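Local coordinates for protein malic enzyme (Entamoeba histolytica, PDB 3NV9) that probably catalyses the oxidative decarboxylation of malate to pyruvate with NADP or NAD as acceptor, as malic enzymes do, and works as a deeply entangled dimer, at residues A[58-61]-A[62-65]; A[189-193]-A[194-198]; A[286-289]-A[290-294]; A[315-318]-A[319-323]; A[451-454]-A[455-459]. All blocks are in the same frame, centred on the assembly; numbering follows the deposited sequence.

In the fold
Contacts 1 and 5 touch the second subunit, whereas contacts 2, 3 and 4 are built within one chain. Contact 1 is buried and rich in aromatic rings; contact 5 is partly buried on helix 438-461, where an arginine and a glutamine hold a sulfate. Contact 2, its centre about 8 Å from the centre of the chain, is buried too and joins strand 190-192, outermost in its parallel sheet within this chain, to helix 193-213 through backbone bonds and a water. Contacts 3 and 4 are neighbours in the NAD-binding domain, their centres about 12 Å apart. The first caps a surface helix with polar groups; the second packs a methionine on a proline and a valine at the start of a sheet strand.

Contact 1: A[58-61]-A[62-65]; sequences FNWF and NAYY
Trp60, Phe61 and Asn62 carry this short turn, and the carbonyl oxygen of Trp60 is its main acceptor. Trp60 O takes Ala63 N at 3.0 Å from above the carbonyl plane and Tyr64 N at 3.3 Å within that plane, a fork that mixes i+3 and i+4 bonding. The six-membered ring of Trp60 lies 27° from parallel with the Tyr64 ring but is slid so far that the two barely overlap; the side chains touch at Trp60 CB and Tyr64 CE2, 3.9 Å, while Tyr64 CD2 sits 3.3 Å from Trp60 O. Trp60 NE1 bonds Ala6 O of the second subunit, and Tyr64 OH bonds Thr54 O. The CB of Phe61 points away from 62-65, and the residue contributes mainly backbone: its O accepts a weak bond from Tyr64 N and has Tyr65 CB 3.1 Å away. Asn62 extends beside Asn59, both pointing the same way, amide planes 39° apart. Asn62 CG stands beside its own backbone N (chi1 -56°), bringing ND2 to 3.1 Å from Asn59 OD1, though the angle is too poor for a hydrogen bond. This is a single-turn helix with 3-10 character, pressed against the partner subunit.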
loop_
_atom_site.group_PDB
_atom_site.type_symbol
_atom_site.label_atom_id
_atom_site.label_comp_id
_atom_site.label_asym_id
_atom_site.label_seq_id
_atom_site.Cartn_x
_atom_site.Cartn_y
_atom_site.Cartn_z
ATOM N N PHE A 58 9.684 -23.441 -4.403
ATOM C CA PHE A 58 10.419 -22.457 -5.199
ATOM C C PHE A 58 9.766 -22.218 -6.577
ATOM O O PHE A 58 9.528 -21.065 -6.970
ATOM C CB PHE A 58 11.902 -22.915 -5.361
ATOM C CG PHE A 58 12.701 -22.081 -6.378
ATOM C CD1 PHE A 58 13.414 -20.921 -5.964
ATOM C CD2 PHE A 58 12.647 -22.399 -7.744
ATOM C CE1 PHE A 58 14.111 -20.135 -6.917
ATOM C CE2 PHE A 58 13.337 -21.618 -8.685
ATOM C CZ PHE A 58 14.062 -20.491 -8.273
ATOM N N ASN A 59 9.453 -23.300 -7.301
ATOM C CA ASN A 59 8.900 -23.140 -8.622
ATOM C C ASN A 59 7.652 -22.364 -8.729
ATOM O O ASN A 59 7.389 -21.805 -9.807
ATOM C CB ASN A 59 8.795 -24.439 -9.392
ATOM C CG ASN A 59 10.144 -25.036 -9.622
ATOM O OD1 ASN A 59 11.022 -24.411 -10.236
ATOM N ND2 ASN A 59 10.355 -26.228 -9.075
ATOM N N TRP A 60 6.871 -22.313 -7.654
ATOM C CA TRP A 60 5.750 -21.364 -7.637
ATOM C C TRP A 60 6.174 -19.934 -8.022
ATOM O O TRP A 60 5.316 -19.194 -8.472
ATOM C CB TRP A 60 5.004 -21.352 -6.281
ATOM C CG TRP A 60 4.028 -22.514 -6.224
ATOM C CD1 TRP A 60 4.211 -23.725 -5.581
ATOM C CD2 TRP A 60 2.771 -22.592 -6.900
ATOM N NE1 TRP A 60 3.107 -24.519 -5.794
ATOM C CE2 TRP A 60 2.208 -23.843 -6.593
ATOM C CE3 TRP A 60 2.053 -21.703 -7.715
ATOM C CZ2 TRP A 60 0.972 -24.253 -7.099
ATOM C CZ3 TRP A 60 0.815 -22.095 -8.210
ATOM C CH2 TRP A 60 0.289 -23.372 -7.906
ATOM N N PHE A 61 7.449 -19.531 -7.842
ATOM C CA PHE A 61 7.784 -18.116 -8.124
ATOM C C PHE A 61 7.744 -17.893 -9.616
ATOM O O PHE A 61 7.421 -16.812 -10.082
ATOM C CB PHE A 61 9.167 -17.697 -7.624
ATOM C CG PHE A 61 9.300 -17.645 -6.151
ATOM C CD1 PHE A 61 8.463 -16.826 -5.377
ATOM C CD2 PHE A 61 10.296 -18.390 -5.518
ATOM C CE1 PHE A 61 8.617 -16.769 -3.979
ATOM C CE2 PHE A 61 10.475 -18.336 -4.114
ATOM C CZ PHE A 61 9.640 -17.522 -3.348
ATOM N N ASN A 62 8.048 -18.948 -10.364
ATOM C CA ASN A 62 7.879 -18.961 -11.807
ATOM C C ASN A 62 6.470 -18.671 -12.312
ATOM O O ASN A 62 6.305 -18.218 -13.444
ATOM C CB ASN A 62 8.443 -20.277 -12.371
ATOM C CG ASN A 62 9.871 -20.469 -11.970
ATOM O OD1 ASN A 62 10.611 -19.465 -11.851
ATOM N ND2 ASN A 62 10.261 -21.715 -11.661
ATOM N N ALA A 63 5.464 -18.853 -11.464
ATOM C CA ALA A 63 4.111 -18.429 -11.810
ATOM C C ALA A 63 3.812 -17.012 -11.359
ATOM O O ALA A 63 3.014 -16.281 -11.979
ATOM C CB ALA A 63 3.060 -19.410 -11.206
ATOM N N TYR A 64 4.431 -16.625 -10.260
ATOM C CA TYR A 64 4.127 -15.336 -9.646
ATOM C C TYR A 64 4.986 -14.193 -10.213
ATOM O O TYR A 64 4.809 -13.013 -9.877
ATOM C CB TYR A 64 4.383 -15.440 -8.150
ATOM C CG TYR A 64 3.483 -16.392 -7.373
ATOM C CD1 TYR A 64 2.104 -16.498 -7.655
ATOM C CD2 TYR A 64 3.997 -17.138 -6.312
ATOM C CE1 TYR A 64 1.287 -17.369 -6.918
ATOM C CE2 TYR A 64 3.167 -18.004 -5.556
ATOM C CZ TYR A 64 1.835 -18.111 -5.883
ATOM O OH TYR A 64 1.043 -18.933 -5.138
ATOM N N TYR A 65 5.924 -14.567 -11.051
ATOM C CA TYR A 65 7.037 -13.695 -11.439
ATOM C C TYR A 65 7.478 -14.224 -12.819
ATOM O O TYR A 65 6.811 -15.068 -13.406
ATOM C CB TYR A 65 8.138 -13.859 -10.399
ATOM C CG TYR A 65 9.213 -12.813 -10.377
ATOM C CD1 TYR A 65 8.901 -11.487 -10.191
ATOM C CD2 TYR A 65 10.580 -13.184 -10.454
ATOM C CE1 TYR A 65 9.885 -10.526 -10.144
ATOM C CE2 TYR A 65 11.592 -12.241 -10.430
ATOM C CZ TYR A 65 11.224 -10.886 -10.278
ATOM O OH TYR A 65 12.175 -9.885 -10.189
#

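Contact 2: A[189-193]-A[194-198]; sequences PVWHD and DQQGT
A water between His192 and Gln196 is gripped by three groups. It accepts from His192 N at 3.1 Å, accepts weakly from Gln196 N, and lies 2.6 Å from Gln196 OE1, to which it donates. The same OE1 meets Trp191 CE3 at 3.4 Å, at the edge of the indole and in its plane; the amide and ring planes are 53° apart, and Gln196 NE2 goes on to Ile378 O. Trp191 CG sits in the crowded position between N and carbonyl carbon (chi1 87°), which swings the six-membered ring to the helix start, where CH2 comes 3.4 Å from Gly197 CA. The His192 ring has Gln195 N over the centre of one face, while that N donates to His192 O at 2.8 Å. Thr198 N reaches back five residues to Asp193 O at 3.0 Å, the widened bond of a pi-type turn. Asp194 OD2 is tied outward to Asp169 N. Strand 190-192, outermost in its parallel sheet within this chain and next to strand 164-167, leads into helix 193-213, whose first turn (194-198) runs at 80° to it, with helix 363-372 against Trp191 and helices 174-185 and 229-240 against Gln195.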
loop_
_atom_site.group_PDB
_atom_site.type_symbol
_atom_site.label_atom_id
_atom_site.label_comp_id
_atom_site.label_asym_id
_atom_site.label_seq_id
_atom_site.Cartn_x
_atom_site.Cartn_y
_atom_site.Cartn_z
ATOM N N PRO A 189 -14.945 3.757 -7.470
ATOM C CA PRO A 189 -15.613 4.625 -6.516
ATOM C C PRO A 189 -14.654 5.454 -5.645
ATOM O O PRO A 189 -13.703 4.903 -5.059
ATOM C CB PRO A 189 -16.378 3.631 -5.606
ATOM C CG PRO A 189 -15.617 2.389 -5.707
ATOM C CD PRO A 189 -15.193 2.340 -7.175
ATOM N N VAL A 190 -14.956 6.760 -5.559
ATOM C CA VAL A 190 -14.257 7.707 -4.715
ATOM C C VAL A 190 -15.242 8.392 -3.785
ATOM O O VAL A 190 -16.293 8.876 -4.219
ATOM C CB VAL A 190 -13.514 8.799 -5.570
ATOM C CG1 VAL A 190 -12.769 9.835 -4.675
ATOM C CG2 VAL A 190 -12.560 8.114 -6.472
ATOM N N TRP A 191 -14.908 8.437 -2.509
ATOM C CA TRP A 191 -15.798 9.047 -1.539
ATOM C C TRP A 191 -14.907 9.679 -0.483
ATOM O O TRP A 191 -13.710 9.465 -0.488
ATOM C CB TRP A 191 -16.788 8.006 -0.980
ATOM C CG TRP A 191 -16.313 7.231 0.193
ATOM C CD1 TRP A 191 -15.080 6.673 0.357
ATOM C CD2 TRP A 191 -17.075 6.892 1.381
ATOM N NE1 TRP A 191 -15.023 6.014 1.579
ATOM C CE2 TRP A 191 -16.226 6.157 2.227
ATOM C CE3 TRP A 191 -18.389 7.156 1.813
ATOM C CZ2 TRP A 191 -16.651 5.672 3.477
ATOM C CZ3 TRP A 191 -18.816 6.663 3.054
ATOM C CH2 TRP A 191 -17.950 5.940 3.862
ATOM N N HIS A 192 -15.492 10.459 0.406
ATOM C CA HIS A 192 -14.748 11.165 1.420
ATOM C C HIS A 192 -15.372 10.719 2.779
ATOM O O HIS A 192 -16.522 11.005 3.084
ATOM C CB HIS A 192 -14.768 12.688 1.094
ATOM C CG HIS A 192 -14.163 13.580 2.149
ATOM N ND1 HIS A 192 -13.256 13.146 3.088
ATOM C CD2 HIS A 192 -14.303 14.904 2.369
ATOM C CE1 HIS A 192 -12.905 14.151 3.879
ATOM N NE2 HIS A 192 -13.526 15.232 3.457
ATOM N N ASP A 193 -14.613 9.919 3.539
ATOM C CA ASP A 193 -15.103 9.262 4.740
ATOM C C ASP A 193 -15.700 10.304 5.680
ATOM O O ASP A 193 -16.782 10.101 6.204
ATOM C CB ASP A 193 -13.931 8.527 5.411
ATOM C CG ASP A 193 -14.352 7.537 6.513
ATOM O OD1 ASP A 193 -15.559 7.222 6.636
ATOM O OD2 ASP A 193 -13.447 7.111 7.283
ATOM N N ASP A 194 -15.010 11.429 5.881
ATOM C CA ASP A 194 -15.570 12.512 6.729
ATOM C C ASP A 194 -16.903 13.099 6.248
ATOM O O ASP A 194 -17.595 13.729 7.032
ATOM C CB ASP A 194 -14.581 13.649 6.850
ATOM C CG ASP A 194 -13.308 13.195 7.396
ATOM O OD1 ASP A 194 -13.196 13.108 8.641
ATOM O OD2 ASP A 194 -12.421 12.907 6.573
ATOM N N GLN A 195 -17.239 12.902 4.976
ATOM C CA GLN A 195 -18.526 13.366 4.461
ATOM C C GLN A 195 -19.574 12.266 4.675
ATOM O O GLN A 195 -20.135 12.216 5.743
ATOM C CB GLN A 195 -18.429 13.844 3.009
ATOM C CG GLN A 195 -17.856 15.282 2.859
ATOM C CD GLN A 195 -17.610 15.636 1.412
ATOM O OE1 GLN A 195 -18.527 15.718 0.605
ATOM N NE2 GLN A 195 -16.358 15.759 1.055
ATOM N N GLN A 196 -19.801 11.367 3.718
ATOM C CA GLN A 196 -20.886 10.376 3.900
ATOM C C GLN A 196 -20.628 9.322 5.059
ATOM O O GLN A 196 -21.542 8.873 5.740
ATOM C CB GLN A 196 -21.151 9.643 2.583
ATOM C CG GLN A 196 -21.547 10.506 1.394
ATOM C CD GLN A 196 -21.352 9.751 0.085
ATOM O OE1 GLN A 196 -20.260 9.226 -0.168
ATOM N NE2 GLN A 196 -22.424 9.664 -0.743
ATOM N N GLY A 197 -19.361 8.973 5.275
ATOM C CA GLY A 197 -18.993 8.051 6.334
ATOM C C GLY A 197 -19.471 8.500 7.688
ATOM O O GLY A 197 -20.239 7.783 8.343
ATOM N N THR A 198 -19.032 9.688 8.102
ATOM C CA THR A 198 -19.481 10.305 9.360
ATOM C C THR A 198 -20.988 10.510 9.421
ATOM O O THR A 198 -21.593 10.314 10.429
ATOM C CB THR A 198 -18.759 11.666 9.595
ATOM O OG1 THR A 198 -17.349 11.437 9.713
ATOM C CG2 THR A 198 -19.296 12.394 10.868
HETATM O O HOH W 1 -18.533 11.084 0.548
#

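Contact 3: A[286-289]-A[290-294]; sequences GSIA and EACVG
Glu290 folds back over Ser287 and reaches toward Gly286. Its CB rests 3.3 Å from Ser287 O, and CG, placed beside the backbone N (chi1 -80°), passes Ser287 OG at 3.4 Å. The chain then runs extended to the carboxylate, where OE1 receives a weak hydrogen bond from Ser287 OG at 3.3 Å and OE2 approaches Gly286 N to 3.7 Å. Ser287 is the N-cap of helix 288-292: its OG accepts from Glu290 N at 3.2 Å, so the hydroxyl caps the backbone N-H and also makes the weak bond to the carboxylate of the same glutamate. A negative group at this end would probably suit the helix dipole. Behind the cap, Ala291 N donates almost straight to Ser287 O at 2.9 Å (168°), and Cys292 N to Ile288 O at the same length. On the inner side of the helix Ile288 CG2 touches Cys292 SG at 3.9 Å. Ile288 and Ala291 turn to strands 222-225 and 248-252 of the mixed sheet, and Ile288, Ala289 and Cys292 all press on Trp313 of helix 311-315. At the far end Val293 leaves the helical path, and its CG1 leans on Ala289 O.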
loop_
_atom_site.group_PDB
_atom_site.type_symbol
_atom_site.label_atom_id
_atom_site.label_comp_id
_atom_site.label_asym_id
_atom_site.label_seq_id
_atom_site.Cartn_x
_atom_site.Cartn_y
_atom_site.Cartn_z
ATOM N N GLY A 286 -30.594 34.077 15.847
ATOM C CA GLY A 286 -29.577 35.093 15.952
ATOM C C GLY A 286 -28.458 34.736 16.889
ATOM O O GLY A 286 -27.491 35.474 16.987
ATOM N N SER A 287 -28.610 33.618 17.598
ATOM C CA SER A 287 -27.535 33.075 18.426
ATOM C C SER A 287 -27.767 31.592 18.762
ATOM O O SER A 287 -28.920 31.155 18.986
ATOM C CB SER A 287 -27.389 33.882 19.716
ATOM O OG SER A 287 -28.414 33.559 20.634
ATOM N N ILE A 288 -26.666 30.837 18.825
ATOM C CA ILE A 288 -26.717 29.415 19.191
ATOM C C ILE A 288 -27.650 29.218 20.367
ATOM O O ILE A 288 -28.453 28.299 20.353
ATOM C CB ILE A 288 -25.330 28.812 19.545
ATOM C CG1 ILE A 288 -24.356 28.949 18.383
ATOM C CG2 ILE A 288 -25.482 27.342 19.929
ATOM C CD1 ILE A 288 -22.866 28.768 18.784
ATOM N N ALA A 289 -27.539 30.074 21.382
ATOM C CA ALA A 289 -28.393 30.010 22.598
ATOM C C ALA A 289 -29.902 30.209 22.334
ATOM O O ALA A 289 -30.735 29.628 23.041
ATOM C CB ALA A 289 -27.892 31.006 23.657
ATOM N N GLU A 290 -30.244 31.053 21.348
ATOM C CA GLU A 290 -31.639 31.266 20.948
ATOM C C GLU A 290 -32.110 29.990 20.262
ATOM O O GLU A 290 -33.202 29.491 20.502
ATOM C CB GLU A 290 -31.797 32.484 20.000
ATOM C CG GLU A 290 -31.809 33.902 20.734
ATOM C CD GLU A 290 -31.592 35.134 19.790
ATOM O OE1 GLU A 290 -30.662 35.942 20.038
ATOM O OE2 GLU A 290 -32.364 35.289 18.806
ATOM N N ALA A 291 -31.270 29.467 19.397
ATOM C CA ALA A 291 -31.585 28.238 18.728
ATOM C C ALA A 291 -31.837 27.080 19.725
ATOM O O ALA A 291 -32.805 26.354 19.585
ATOM C CB ALA A 291 -30.487 27.899 17.759
ATOM N N CYS A 292 -31.003 26.958 20.754
ATOM C CA CYS A 292 -30.987 25.771 21.564
ATOM C C CYS A 292 -32.181 25.593 22.477
ATOM O O CYS A 292 -32.611 24.459 22.730
ATOM C CB CYS A 292 -29.682 25.679 22.366
ATOM S SG CYS A 292 -28.314 25.155 21.353
ATOM N N VAL A 293 -32.712 26.688 23.010
ATOM C CA VAL A 293 -33.889 26.578 23.901
ATOM C C VAL A 293 -35.011 25.788 23.212
ATOM O O VAL A 293 -35.320 25.999 22.031
ATOM C CB VAL A 293 -34.315 27.980 24.493
ATOM C CG1 VAL A 293 -34.029 29.108 23.494
ATOM C CG2 VAL A 293 -35.778 27.980 25.025
ATOM N N GLY A 294 -35.549 24.822 23.935
ATOM C CA GLY A 294 -36.514 23.884 23.374
ATOM C C GLY A 294 -36.043 22.884 22.321
ATOM O O GLY A 294 -36.852 22.108 21.806
#

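Contact 4: A[315-318]-A[319-323]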
loop_
_atom_site.group_PDB
_atom_site.type_symbol
_atom_site.label_atom_id
_atom_site.label_comp_id
_atom_site.label_asym_id
_atom_site.label_seq_id
_atom_site.Cartn_x
_atom_site.Cartn_y
_atom_site.Cartn_z
ATOM N N LYS A 315 -29.021 22.655 28.985
ATOM C CA LYS A 315 -29.992 22.915 30.022
ATOM C C LYS A 315 -31.267 23.544 29.449
ATOM O O LYS A 315 -32.333 23.311 29.951
ATOM C CB LYS A 315 -29.322 23.851 31.045
ATOM C CG LYS A 315 -30.059 24.066 32.333
ATOM C CD LYS A 315 -29.133 24.716 33.388
ATOM C CE LYS A 315 -29.264 26.272 33.460
ATOM N NZ LYS A 315 -30.473 26.698 34.279
ATOM N N SER A 316 -31.139 24.355 28.403
ATOM C CA SER A 316 -32.303 25.031 27.826
ATOM C C SER A 316 -33.058 24.159 26.815
ATOM O O SER A 316 -34.140 24.509 26.375
ATOM C CB SER A 316 -31.893 26.348 27.172
ATOM O OG SER A 316 -31.336 26.149 25.885
ATOM N N MET A 317 -32.483 23.019 26.445
ATOM C CA MET A 317 -33.133 22.125 25.486
ATOM C C MET A 317 -34.407 21.493 26.056
ATOM O O MET A 317 -34.686 21.604 27.241
ATOM C CB MET A 317 -32.135 21.055 25.022
ATOM C CG MET A 317 -31.027 21.622 24.138
ATOM S SD MET A 317 -30.130 20.314 23.280
ATOM C CE MET A 317 -29.322 19.644 24.678
ATOM N N GLY A 318 -35.179 20.836 25.204
ATOM C CA GLY A 318 -36.423 20.178 25.640
ATOM C C GLY A 318 -36.318 18.864 26.438
ATOM O O GLY A 318 -35.322 18.561 27.117
ATOM N N GLU A 319 -37.394 18.097 26.370
ATOM C CA GLU A 319 -37.511 16.837 27.057
ATOM C C GLU A 319 -36.458 15.869 26.479
ATOM O O GLU A 319 -36.378 15.650 25.254
ATOM C CB GLU A 319 -38.940 16.361 26.820
ATOM C CG GLU A 319 -39.200 14.892 27.071
ATOM C CD GLU A 319 -39.645 14.602 28.504
ATOM O OE1 GLU A 319 -38.885 14.955 29.457
ATOM O OE2 GLU A 319 -40.754 14.011 28.647
ATOM N N LYS A 320 -35.603 15.352 27.366
ATOM C CA LYS A 320 -34.646 14.288 27.003
ATOM C C LYS A 320 -33.676 14.687 25.857
ATOM O O LYS A 320 -33.691 14.135 24.723
ATOM C CB LYS A 320 -35.370 12.939 26.784
ATOM C CG LYS A 320 -35.993 12.319 28.073
ATOM C CD LYS A 320 -36.650 10.949 27.765
ATOM C CE LYS A 320 -37.137 10.222 29.005
ATOM N NZ LYS A 320 -38.269 10.858 29.765
ATOM N N PRO A 321 -32.831 15.683 26.133
ATOM C CA PRO A 321 -31.941 16.107 25.069
ATOM C C PRO A 321 -30.982 14.999 24.517
ATOM O O PRO A 321 -30.378 14.217 25.275
ATOM C CB PRO A 321 -31.126 17.217 25.719
ATOM C CG PRO A 321 -31.936 17.655 26.908
ATOM C CD PRO A 321 -32.648 16.455 27.365
ATOM N N ILE A 322 -30.877 14.961 23.198
ATOM C CA ILE A 322 -29.906 14.184 22.504
ATOM C C ILE A 322 -28.769 15.134 22.101
ATOM O O ILE A 322 -29.010 16.060 21.350
ATOM C CB ILE A 322 -30.525 13.605 21.256
ATOM C CG1 ILE A 322 -31.518 12.515 21.649
ATOM C CG2 ILE A 322 -29.471 13.051 20.318
ATOM C CD1 ILE A 322 -32.462 12.181 20.501
ATOM N N VAL A 323 -27.551 14.875 22.587
ATOM C CA VAL A 323 -26.396 15.719 22.279
ATOM C C VAL A 323 -25.253 14.908 21.670
ATOM O O VAL A 323 -24.735 14.039 22.334
ATOM C CB VAL A 323 -25.874 16.382 23.556
ATOM C CG1 VAL A 323 -24.654 17.226 23.282
ATOM C CG2 VAL A 323 -27.041 17.207 24.293
#
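Met317 lies over Pro321 and Val323 in the loop that returns from helix 311-315 to strand 322-325. This is the last leg of a beta-alpha-beta crossover that starts from the neighbouring parallel strand 297-300 in the Rossmann-type NAD-binding domain. Apolar touching dominates. Met317 CB packs on the proline ring, 3.9 Å from Pro321 CG, and SD stands 4.1 Å from Pro321 CB, the methionine chain slanting over the ring. A bend at the end of that chain (chi3 -70°) carries the methyl on to the strand, where Met317 CE reaches Val323 CG2; the same methyl is modelled too close to Pro321 CB, so its exact placement is doubtful. Polar links lead outward from the turn. Glu319 O accepts from Lys215 NZ, Lys320 makes a cation-pi contact with Tyr344, and Gly318 pairs through its backbone with Ala295, next to strand 297-300. At the turn itself Lys320 takes a left-handed conformation (phi 59°), and although Lys320 N comes within 3.2 Å of Gly318 O the angle is too poor for a hydrogen bond. The oxygen instead lies against the proline ring, with Gly318 O 3.4 Å from Pro321 CD and 3.5 Å from Pro321 CG.

Contact 5: A[451-454]-A[455-459]; sequences EARE and SAQLL. With SO4 (sulfate ion), chain E.
Arg453 and Gln457, one turn apart on the long helix 438-461, reach together for a sulfate ion, probably left from the crystallisation liquor. The arginine lies edge-on to the anion, with the sulfur in its guanidinium plane: NE donates to sulfate O3 at 2.6 Å, and NH2 to sulfate O4 at 3.1 Å in an essentially straight bond (179°). A bend in the arginine chain (chi3 68°) points this edge at the ion. Gln457 curves back along the helix to meet it, its NE2 passing 3.8 Å from Arg453 CB and donating to the same sulfate O3 at 2.9 Å, so that this oxygen is shared by both residues. Tyr126 fixes the pair from helix 114-128, its O accepting from Arg453 NH1 and its OH bonded to Gln457 NE2. Glu454 crosses Gln457 obliquely and touches it loosely, CG to OE1 at 4.1 Å. Elsewhere on the helix, near the second subunit, Glu451 OE1 bonds ND1 of His464 of that subunit, a residue that also packs on Glu454 and Ser455. Ser455 turns its hydroxyl back up the helix: with OG beside its own N (chi1 -67°), OG donates to Glu451 O at 2.7 Å while Ser455 N donates to that same oxygen at 2.9 Å, the two arriving from opposite faces of the carbonyl plane.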
loop_
_atom_site.group_PDB
_atom_site.type_symbol
_atom_site.label_atom_id
_atom_site.label_comp_id
_atom_site.label_asym_id
_atom_site.label_seq_id
_atom_site.Cartn_x
_atom_site.Cartn_y
_atom_site.Cartn_z
ATOM N N GLU A 451 -12.132 -14.581 7.812
ATOM C CA GLU A 451 -10.780 -14.959 7.432
ATOM C C GLU A 451 -9.736 -13.933 7.929
ATOM O O GLU A 451 -8.642 -14.300 8.369
ATOM C CB GLU A 451 -10.670 -15.073 5.901
ATOM C CG GLU A 451 -11.009 -16.475 5.285
ATOM C CD GLU A 451 -10.368 -17.647 6.053
ATOM O OE1 GLU A 451 -9.114 -17.745 6.101
ATOM O OE2 GLU A 451 -11.128 -18.461 6.650
ATOM N N ALA A 452 -10.078 -12.656 7.874
ATOM C CA ALA A 452 -9.127 -11.601 8.243
ATOM C C ALA A 452 -8.914 -11.609 9.741
ATOM O O ALA A 452 -7.767 -11.559 10.214
ATOM C CB ALA A 452 -9.620 -10.202 7.751
ATOM N N ARG A 453 -10.023 -11.700 10.482
ATOM C CA ARG A 453 -9.973 -11.746 11.943
ATOM C C ARG A 453 -9.236 -12.949 12.484
ATOM O O ARG A 453 -8.322 -12.812 13.346
ATOM C CB ARG A 453 -11.387 -11.609 12.542
ATOM C CG ARG A 453 -11.996 -10.267 12.177
ATOM C CD ARG A 453 -13.494 -10.080 12.633
ATOM N NE ARG A 453 -13.639 -10.003 14.091
ATOM C CZ ARG A 453 -13.536 -8.882 14.795
ATOM N NH1 ARG A 453 -13.286 -7.721 14.196
ATOM N NH2 ARG A 453 -13.708 -8.908 16.103
ATOM N N GLU A 454 -9.563 -14.125 11.932
ATOM C CA GLU A 454 -8.913 -15.355 12.346
ATOM C C GLU A 454 -7.461 -15.400 11.909
ATOM O O GLU A 454 -6.614 -15.943 12.600
ATOM C CB GLU A 454 -9.674 -16.592 11.818
ATOM C CG GLU A 454 -11.097 -16.701 12.365
ATOM C CD GLU A 454 -11.909 -17.900 11.790
ATOM O OE1 GLU A 454 -11.427 -18.632 10.855
ATOM O OE2 GLU A 454 -13.049 -18.099 12.286
ATOM N N SER A 455 -7.156 -14.872 10.745
ATOM C CA SER A 455 -5.737 -14.785 10.388
ATOM C C SER A 455 -4.974 -13.946 11.401
ATOM O O SER A 455 -3.924 -14.364 11.926
ATOM C CB SER A 455 -5.559 -14.156 9.028
ATOM O OG SER A 455 -6.087 -15.030 8.088
ATOM N N ALA A 456 -5.517 -12.766 11.678
ATOM C CA ALA A 456 -4.905 -11.859 12.667
ATOM C C ALA A 456 -4.778 -12.524 14.066
ATOM O O ALA A 456 -3.750 -12.414 14.734
ATOM C CB ALA A 456 -5.668 -10.549 12.715
ATOM N N GLN A 457 -5.811 -13.260 14.485
ATOM C CA GLN A 457 -5.810 -13.875 15.819
ATOM C C GLN A 457 -4.747 -14.948 15.902
ATOM O O GLN A 457 -4.037 -15.034 16.884
ATOM C CB GLN A 457 -7.219 -14.409 16.195
ATOM C CG GLN A 457 -8.263 -13.265 16.573
ATOM C CD GLN A 457 -9.742 -13.593 16.147
ATOM O OE1 GLN A 457 -10.091 -14.772 15.843
ATOM N NE2 GLN A 457 -10.608 -12.533 16.115
ATOM N N LEU A 458 -4.606 -15.718 14.824
ATOM C CA LEU A 458 -3.627 -16.768 14.760
ATOM C C LEU A 458 -2.242 -16.180 14.885
ATOM O O LEU A 458 -1.413 -16.777 15.524
ATOM C CB LEU A 458 -3.754 -17.560 13.458
ATOM C CG LEU A 458 -2.895 -18.819 13.265
ATOM C CD1 LEU A 458 -3.034 -19.759 14.501
ATOM C CD2 LEU A 458 -3.306 -19.569 12.023
ATOM N N LEU A 459 -1.984 -15.021 14.266
ATOM C CA LEU A 459 -0.641 -14.431 14.287
ATOM C C LEU A 459 -0.243 -13.978 15.707
ATOM O O LEU A 459 0.901 -14.175 16.118
ATOM C CB LEU A 459 -0.532 -13.294 13.245
ATOM C CG LEU A 459 -0.498 -13.761 11.791
ATOM C CD1 LEU A 459 -0.291 -12.648 10.850
ATOM C CD2 LEU A 459 0.633 -14.817 11.526
HETATM S S SO4 E . -14.175 -12.680 16.579
HETATM O O1 SO4 E . -15.445 -13.214 16.092
HETATM O O2 SO4 E . -13.450 -13.734 17.289
HETATM O O3 SO4 E . -13.438 -12.235 15.374
HETATM O O4 SO4 E . -14.370 -11.570 17.514
#